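Local atomic coordinates of beta-galactoside alpha-2,6-sialyltransferase (Photobacterium sp., PDB entry 2Z4T), a protein that probably transfers sialic acid from CMP-sialic acid to the galactose of acceptors such as lactose, forming an alpha-2,6 linkage. Residues A[215-220]-A[263-268]; A[343-348]-A[437-442]. One frame throughout, in Å; residues are numbered along the deposited sequence.

Contact 1: A[215-220]-A[263-268]; sequences ELNSFN and VINGIN
N217 meets I264 and N265 in a small, partly exposed contact between two helix C-terminal ends. It lies in the Rossmann-like half of the GT-B fold that carries strands 194-201 and 222-230. Helix 205-216 leads into a type I beta turn, L216 to F219, with F219 N bonded to L216 O at 2.9 Å. Helix 249-265 ends in a Schellman motif at G266, whose positive phi turns the chain away. N217 comes from the turn and reaches across to the last turn of the second helix. Its CG stands anti to the backbone N (chi1 -165°), which directs the amide at N265. The side chain of N217 also crosses that of I264 at about a right angle, and I264 CG2 lies 4.1 Å from both CB and OD1 of N217. I264 is buried and packs on L213 of the first helix and on Y286, so the polar pair sits at the margin of an apolar helix-helix interface. The two asparagine amides are tilted 58° against each other. N217 ND2 gives a weak hydrogen bond to N265 OD1, 3.1 Å long and bent to 128° at the hydrogen.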
ATOM      1  N   GLU A 215     -21.304   8.500   4.426  1.00 45.78           N
ATOM      2  CA  GLU A 215     -22.310   7.439   4.448  1.00 45.96           C
ATOM      3  C   GLU A 215     -22.283   6.718   5.777  1.00 45.73           C
ATOM      4  O   GLU A 215     -23.299   6.633   6.459  1.00 46.72           O
ATOM      5  CB  GLU A 215     -22.085   6.434   3.320  1.00 45.98           C
ATOM      6  CG  GLU A 215     -22.287   6.995   1.939  1.00 47.68           C
ATOM      7  CD  GLU A 215     -23.636   7.653   1.765  1.00 51.26           C
ATOM      8  OE1 GLU A 215     -24.663   7.018   2.104  1.00 52.11           O
ATOM      9  OE2 GLU A 215     -23.663   8.817   1.297  1.00 52.74           O
ATOM     10  N   LEU A 216     -21.111   6.223   6.141  1.00 45.64           N
ATOM     11  CA  LEU A 216     -20.887   5.499   7.391  1.00 46.05           C
ATOM     12  C   LEU A 216     -21.241   6.287   8.659  1.00 46.66           C
ATOM     13  O   LEU A 216     -21.636   5.702   9.675  1.00 46.71           O
ATOM     14  CB  LEU A 216     -19.428   5.035   7.467  1.00 45.25           C
ATOM     15  CG  LEU A 216     -19.061   3.920   6.490  1.00 45.26           C
ATOM     16  CD1 LEU A 216     -17.665   3.365   6.762  1.00 42.36           C
ATOM     17  CD2 LEU A 216     -20.110   2.807   6.571  1.00 45.02           C
ATOM     18  N   ASN A 217     -21.077   7.606   8.600  1.00 47.33           N
ATOM     19  CA  ASN A 217     -21.367   8.473   9.727  1.00 47.90           C
ATOM     20  C   ASN A 217     -22.748   8.255  10.354  1.00 48.53           C
ATOM     21  O   ASN A 217     -22.888   8.353  11.570  1.00 48.87           O
ATOM     22  CB  ASN A 217     -21.213   9.944   9.337  1.00 47.76           C
ATOM     23  CG  ASN A 217     -21.157  10.855  10.552  1.00 47.51           C
ATOM     24  OD1 ASN A 217     -20.216  10.780  11.359  1.00 45.56           O
ATOM     25  ND2 ASN A 217     -22.181  11.701  10.707  1.00 46.84           N
ATOM     26  N   SER A 218     -23.758   7.967   9.539  1.00 48.63           N
ATOM     27  CA  SER A 218     -25.107   7.768  10.060  1.00 49.33           C
ATOM     28  C   SER A 218     -25.374   6.345  10.580  1.00 48.96           C
ATOM     29  O   SER A 218     -26.461   6.069  11.112  1.00 49.10           O
ATOM     30  CB  SER A 218     -26.161   8.182   9.015  1.00 49.71           C
ATOM     31  OG  SER A 218     -25.944   7.497   7.788  1.00 52.69           O
ATOM     32  N   PHE A 219     -24.392   5.454  10.439  1.00 48.42           N
ATOM     33  CA  PHE A 219     -24.535   4.048  10.857  1.00 47.80           C
ATOM     34  C   PHE A 219     -23.935   3.728  12.233  1.00 47.52           C
ATOM     35  O   PHE A 219     -22.722   3.566  12.363  1.00 47.32           O
ATOM     36  CB  PHE A 219     -23.889   3.133   9.824  1.00 47.52           C
ATOM     37  CG  PHE A 219     -24.694   2.963   8.604  1.00 46.72           C
ATOM     38  CD1 PHE A 219     -24.413   3.714   7.468  1.00 44.86           C
ATOM     39  CD2 PHE A 219     -25.744   2.060   8.581  1.00 45.96           C
ATOM     40  CE1 PHE A 219     -25.161   3.564   6.306  1.00 44.66           C
ATOM     41  CE2 PHE A 219     -26.507   1.904   7.419  1.00 46.82           C
ATOM     42  CZ  PHE A 219     -26.208   2.665   6.276  1.00 45.94           C
ATOM     43  N   ASN A 220     -24.785   3.582  13.242  1.00 46.91           N
ATOM     44  CA  ASN A 220     -24.304   3.427  14.618  1.00 46.85           C
ATOM     45  C   ASN A 220     -23.690   2.082  14.925  1.00 45.80           C
ATOM     46  O   ASN A 220     -22.980   1.922  15.917  1.00 45.59           O
ATOM     47  CB  ASN A 220     -25.413   3.753  15.619  1.00 47.52           C
ATOM     48  CG  ASN A 220     -25.615   5.244  15.774  1.00 49.70           C
ATOM     49  OD1 ASN A 220     -24.689   6.032  15.546  1.00 51.94           O
ATOM     50  ND2 ASN A 220     -26.821   5.645  16.153  1.00 51.19           N
ATOM     51  N   VAL A 263     -18.263  18.602   6.748  1.00 45.08           N
ATOM     52  CA  VAL A 263     -18.428  17.961   5.451  1.00 45.12           C
ATOM     53  C   VAL A 263     -18.920  16.515   5.653  1.00 45.24           C
ATOM     54  O   VAL A 263     -19.921  16.107   5.063  1.00 44.92           O
ATOM     55  CB  VAL A 263     -17.117  18.033   4.615  1.00 45.25           C
ATOM     56  CG1 VAL A 263     -17.144  17.052   3.466  1.00 45.72           C
ATOM     57  CG2 VAL A 263     -16.875  19.446   4.099  1.00 43.91           C
ATOM     58  N   ILE A 264     -18.234  15.768   6.516  1.00 45.61           N
ATOM     59  CA  ILE A 264     -18.638  14.398   6.863  1.00 46.38           C
ATOM     60  C   ILE A 264     -20.049  14.325   7.504  1.00 47.15           C
ATOM     61  O   ILE A 264     -20.840  13.439   7.171  1.00 47.38           O
ATOM     62  CB  ILE A 264     -17.568  13.702   7.736  1.00 45.99           C
ATOM     63  CG1 ILE A 264     -16.291  13.461   6.913  1.00 46.44           C
ATOM     64  CG2 ILE A 264     -18.102  12.382   8.293  1.00 45.79           C
ATOM     65  CD1 ILE A 264     -15.023  13.140   7.721  1.00 46.29           C
ATOM     66  N   ASN A 265     -20.362  15.261   8.401  1.00 47.85           N
ATOM     67  CA  ASN A 265     -21.718  15.386   8.963  1.00 48.93           C
ATOM     68  C   ASN A 265     -22.789  15.819   7.961  1.00 49.16           C
ATOM     69  O   ASN A 265     -23.974  15.711   8.236  1.00 49.27           O
ATOM     70  CB  ASN A 265     -21.734  16.372  10.141  1.00 49.20           C
ATOM     71  CG  ASN A 265     -21.244  15.749  11.424  1.00 49.59           C
ATOM     72  OD1 ASN A 265     -21.418  14.554  11.649  1.00 51.08           O
ATOM     73  ND2 ASN A 265     -20.627  16.558  12.277  1.00 49.85           N
ATOM     74  N   GLY A 266     -22.363  16.342   6.821  1.00 49.95           N
ATOM     75  CA  GLY A 266     -23.284  16.802   5.802  1.00 50.87           C
ATOM     76  C   GLY A 266     -23.772  18.211   6.043  1.00 51.78           C
ATOM     77  O   GLY A 266     -24.566  18.726   5.254  1.00 52.12           O
ATOM     78  N   ILE A 267     -23.308  18.831   7.130  1.00 52.49           N
ATOM     79  CA  ILE A 267     -23.696  20.200   7.489  1.00 53.38           C
ATOM     80  C   ILE A 267     -23.158  21.215   6.484  1.00 53.53           C
ATOM     81  O   ILE A 267     -23.808  22.208   6.192  1.00 53.36           O
ATOM     82  CB  ILE A 267     -23.216  20.603   8.916  1.00 53.62           C
ATOM     83  CG1 ILE A 267     -23.927  19.767   9.994  1.00 54.24           C
ATOM     84  CG2 ILE A 267     -23.413  22.118   9.153  1.00 53.57           C
ATOM     85  CD1 ILE A 267     -23.482  20.060  11.453  1.00 53.61           C
ATOM     86  N   ASN A 268     -21.960  20.964   5.971  1.00 54.05           N
ATOM     87  CA  ASN A 268     -21.380  21.819   4.948  1.00 54.46           C
ATOM     88  C   ASN A 268     -21.268  21.041   3.641  1.00 55.03           C
ATOM     89  O   ASN A 268     -20.713  19.932   3.605  1.00 55.13           O
ATOM     90  CB  ASN A 268     -20.024  22.359   5.409  1.00 54.37           C
ATOM     91  CG  ASN A 268     -19.372  23.295   4.397  1.00 53.94           C
ATOM     92  OD1 ASN A 268     -19.829  23.435   3.263  1.00 53.97           O
ATOM     93  ND2 ASN A 268     -18.288  23.936   4.811  1.00 51.98           N
TER

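Contact 2: A[343-348]-A[437-442]; sequences QKLQNE and TDMLPD
M439 inserts its side chain against helix 342-349 and meets L345 and Q346. It lies in the loop between helix 431-436 and strand 443-447, in the half of the GT-B fold built on the six-stranded parallel sheet. The loop starts with a Schellman motif: D438, at positive phi, is its C-prime residue, and M439 N bonds back to L434 O. M439 CB points toward the helix, but CB and CG have no close partner in 343-348. Bends at chi2 and chi3 (-72°) curl the chain, and contact begins at SD, 3.3 Å from Q346 NE2. CE then lies against the helix backbone, 3.5 Å from Q346 N. The same methyl is 3.9 Å from both CB and CD1 of L345. These two side chains run antiparallel, which sets the methyl beside the base of L345. L345 is buried and packs further on F340, L434 and F401. Q346 has CG anti to its N (chi1 -169°) and bends at chi2 (61°), bringing NE2 to the sulfur. The chemistry is mixed: a methyl packs on leucine, and an amide nitrogen sits by the sulfur without a hydrogen bond. Van der Waals packing therefore carries this pairing, while hydrogen bonds to M439 O from the hydroxyl OH of Y349, a magnesium-site residue, and to T437 O from K342 NZ also tie loop to helix.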
ATOM      1  N   GLN A 343      14.601 -14.064  -9.441  1.00 44.39           N
ATOM      2  CA  GLN A 343      15.619 -14.988  -9.959  1.00 44.69           C
ATOM      3  C   GLN A 343      16.040 -14.570 -11.395  1.00 45.05           C
ATOM      4  O   GLN A 343      17.218 -14.673 -11.772  1.00 45.10           O
ATOM      5  CB  GLN A 343      15.133 -16.457  -9.839  1.00 44.82           C
ATOM      6  CG  GLN A 343      16.135 -17.604 -10.255  1.00 45.95           C
ATOM      7  CD  GLN A 343      17.582 -17.410  -9.729  1.00 50.19           C
ATOM      8  OE1 GLN A 343      17.829 -17.349  -8.516  1.00 51.28           O
ATOM      9  NE2 GLN A 343      18.538 -17.310 -10.657  1.00 49.70           N
ATOM     10  N   LYS A 344      15.084 -14.056 -12.167  1.00 45.08           N
ATOM     11  CA  LYS A 344      15.352 -13.616 -13.531  1.00 45.17           C
ATOM     12  C   LYS A 344      16.289 -12.399 -13.550  1.00 44.89           C
ATOM     13  O   LYS A 344      17.257 -12.376 -14.327  1.00 44.77           O
ATOM     14  CB  LYS A 344      14.038 -13.349 -14.281  1.00 45.60           C
ATOM     15  CG  LYS A 344      14.156 -12.489 -15.547  1.00 47.03           C
ATOM     16  CD  LYS A 344      12.986 -12.756 -16.482  1.00 50.83           C
ATOM     17  CE  LYS A 344      12.574 -11.525 -17.292  1.00 53.96           C
ATOM     18  NZ  LYS A 344      13.726 -10.758 -17.891  1.00 55.73           N
ATOM     19  N   LEU A 345      16.016 -11.409 -12.697  1.00 44.38           N
ATOM     20  CA  LEU A 345      16.929 -10.272 -12.530  1.00 44.33           C
ATOM     21  C   LEU A 345      18.273 -10.757 -12.015  1.00 44.53           C
ATOM     22  O   LEU A 345      19.315 -10.377 -12.553  1.00 44.31           O
ATOM     23  CB  LEU A 345      16.380  -9.208 -11.582  1.00 43.75           C
ATOM     24  CG  LEU A 345      16.648  -7.720 -11.853  1.00 43.82           C
ATOM     25  CD1 LEU A 345      16.596  -6.892 -10.563  1.00 42.94           C
ATOM     26  CD2 LEU A 345      17.923  -7.432 -12.575  1.00 42.29           C
ATOM     27  N   GLN A 346      18.258 -11.607 -10.989  1.00 45.16           N
ATOM     28  CA  GLN A 346      19.520 -12.154 -10.489  1.00 46.22           C
ATOM     29  C   GLN A 346      20.326 -12.831 -11.596  1.00 46.38           C
ATOM     30  O   GLN A 346      21.540 -12.601 -11.701  1.00 46.34           O
ATOM     31  CB  GLN A 346      19.343 -13.062  -9.264  1.00 46.53           C
ATOM     32  CG  GLN A 346      20.678 -13.425  -8.564  1.00 48.47           C
ATOM     33  CD  GLN A 346      21.454 -12.206  -8.026  1.00 50.77           C
ATOM     34  OE1 GLN A 346      22.567 -11.907  -8.480  1.00 51.40           O
ATOM     35  NE2 GLN A 346      20.864 -11.506  -7.062  1.00 51.72           N
ATOM     36  N   ASN A 347      19.655 -13.632 -12.435  1.00 46.71           N
ATOM     37  CA  ASN A 347      20.319 -14.230 -13.609  1.00 47.00           C
ATOM     38  C   ASN A 347      20.926 -13.145 -14.473  1.00 47.27           C
ATOM     39  O   ASN A 347      22.072 -13.271 -14.899  1.00 47.78           O
ATOM     40  CB  ASN A 347      19.374 -15.063 -14.486  1.00 46.78           C
ATOM     41  CG  ASN A 347      18.923 -16.345 -13.827  1.00 47.29           C
ATOM     42  OD1 ASN A 347      19.596 -16.874 -12.943  1.00 47.26           O
ATOM     43  ND2 ASN A 347      17.774 -16.859 -14.264  1.00 46.05           N
ATOM     44  N   GLU A 348      20.157 -12.091 -14.746  1.00 47.42           N
ATOM     45  CA  GLU A 348      20.640 -11.015 -15.616  1.00 47.98           C
ATOM     46  C   GLU A 348      21.831 -10.261 -15.039  1.00 48.29           C
ATOM     47  O   GLU A 348      22.769  -9.955 -15.772  1.00 48.69           O
ATOM     48  CB  GLU A 348      19.520 -10.071 -16.003  1.00 47.59           C
ATOM     49  CG  GLU A 348      18.599 -10.676 -17.029  1.00 47.91           C
ATOM     50  CD  GLU A 348      17.182 -10.129 -16.944  1.00 50.21           C
ATOM     51  OE1 GLU A 348      16.830  -9.445 -15.939  1.00 46.46           O
ATOM     52  OE2 GLU A 348      16.418 -10.397 -17.903  1.00 52.22           O
ATOM     53  N   THR A 437      14.102  -6.656  -1.342  1.00 38.79           N
ATOM     54  CA  THR A 437      14.536  -7.995  -1.716  1.00 39.13           C
ATOM     55  C   THR A 437      16.067  -8.113  -1.839  1.00 39.88           C
ATOM     56  O   THR A 437      16.595  -9.163  -2.243  1.00 39.47           O
ATOM     57  CB  THR A 437      13.865  -8.466  -3.023  1.00 39.52           C
ATOM     58  OG1 THR A 437      14.150  -7.532  -4.070  1.00 39.83           O
ATOM     59  CG2 THR A 437      12.301  -8.604  -2.849  1.00 37.81           C
ATOM     60  N   ASP A 438      16.778  -7.041  -1.475  1.00 40.28           N
ATOM     61  CA  ASP A 438      18.249  -7.016  -1.559  1.00 41.06           C
ATOM     62  C   ASP A 438      18.717  -7.254  -2.998  1.00 40.31           C
ATOM     63  O   ASP A 438      19.590  -8.068  -3.246  1.00 40.41           O
ATOM     64  CB  ASP A 438      18.864  -8.033  -0.586  1.00 41.36           C
ATOM     65  CG  ASP A 438      20.364  -7.862  -0.431  1.00 46.22           C
ATOM     66  OD1 ASP A 438      20.874  -6.703  -0.526  1.00 50.51           O
ATOM     67  OD2 ASP A 438      21.053  -8.896  -0.212  1.00 51.02           O
ATOM     68  N   MET A 439      18.102  -6.535  -3.933  1.00 40.34           N
ATOM     69  CA  MET A 439      18.313  -6.688  -5.372  1.00 40.03           C
ATOM     70  C   MET A 439      18.721  -5.347  -5.969  1.00 40.49           C
ATOM     71  O   MET A 439      18.512  -5.078  -7.157  1.00 40.48           O
ATOM     72  CB  MET A 439      17.033  -7.184  -6.056  1.00 39.86           C
ATOM     73  CG  MET A 439      16.730  -8.682  -5.888  1.00 39.42           C
ATOM     74  SD  MET A 439      18.129  -9.728  -6.364  1.00 40.29           S
ATOM     75  CE  MET A 439      18.131  -9.559  -8.154  1.00 38.25           C
ATOM     76  N   LEU A 440      19.295  -4.494  -5.131  1.00 40.51           N
ATOM     77  CA  LEU A 440      19.906  -3.277  -5.621  1.00 40.38           C
ATOM     78  C   LEU A 440      21.154  -3.610  -6.440  1.00 40.43           C
ATOM     79  O   LEU A 440      21.946  -4.476  -6.069  1.00 39.92           O
ATOM     80  CB  LEU A 440      20.239  -2.350  -4.450  1.00 40.48           C
ATOM     81  CG  LEU A 440      19.218  -1.282  -4.007  1.00 39.65           C
ATOM     82  CD1 LEU A 440      17.848  -1.398  -4.633  1.00 37.33           C
ATOM     83  CD2 LEU A 440      19.161  -1.171  -2.475  1.00 39.05           C
ATOM     84  N   PRO A 441      21.344  -2.894  -7.562  1.00 40.74           N
ATOM     85  CA  PRO A 441      22.501  -3.067  -8.429  1.00 40.20           C
ATOM     86  C   PRO A 441      23.713  -2.420  -7.760  1.00 40.44           C
ATOM     87  O   PRO A 441      23.580  -1.902  -6.652  1.00 40.90           O
ATOM     88  CB  PRO A 441      22.095  -2.265  -9.651  1.00 40.03           C
ATOM     89  CG  PRO A 441      21.316  -1.144  -9.057  1.00 39.93           C
ATOM     90  CD  PRO A 441      20.455  -1.827  -8.056  1.00 40.13           C
ATOM     91  N   ASP A 442      24.867  -2.417  -8.422  1.00 40.21           N
ATOM     92  CA  ASP A 442      26.033  -1.692  -7.907  1.00 41.00           C
ATOM     93  C   ASP A 442      25.900  -0.177  -7.998  1.00 41.02           C
ATOM     94  O   ASP A 442      26.448   0.535  -7.166  1.00 41.45           O
ATOM     95  CB  ASP A 442      27.303  -2.112  -8.635  1.00 40.91           C
ATOM     96  CG  ASP A 442      27.490  -3.587  -8.610  1.00 42.46           C
ATOM     97  OD1 ASP A 442      27.749  -4.115  -7.503  1.00 43.91           O
ATOM     98  OD2 ASP A 442      27.333  -4.215  -9.680  1.00 42.72           O
TER

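In the fold
The two contacts lie on opposite sides of the chain's centre and do not touch. Their centres are about 49 Å apart and their nearest atoms about 34 Å apart. Contact 1 belongs to one Rossmann-like half of the GT-B fold and contact 2 to the other; CMP and lactose bind between these halves. Contact 1 lies far from the metal and ligand sites. Contact 2 is nearer to a metal site: the side chain of Q346 is about 8 Å from a bound magnesium ion, in the site that includes Y349, N356 and D399. Its loop also follows helix 431-436, whose F431 and E432 bind CMP.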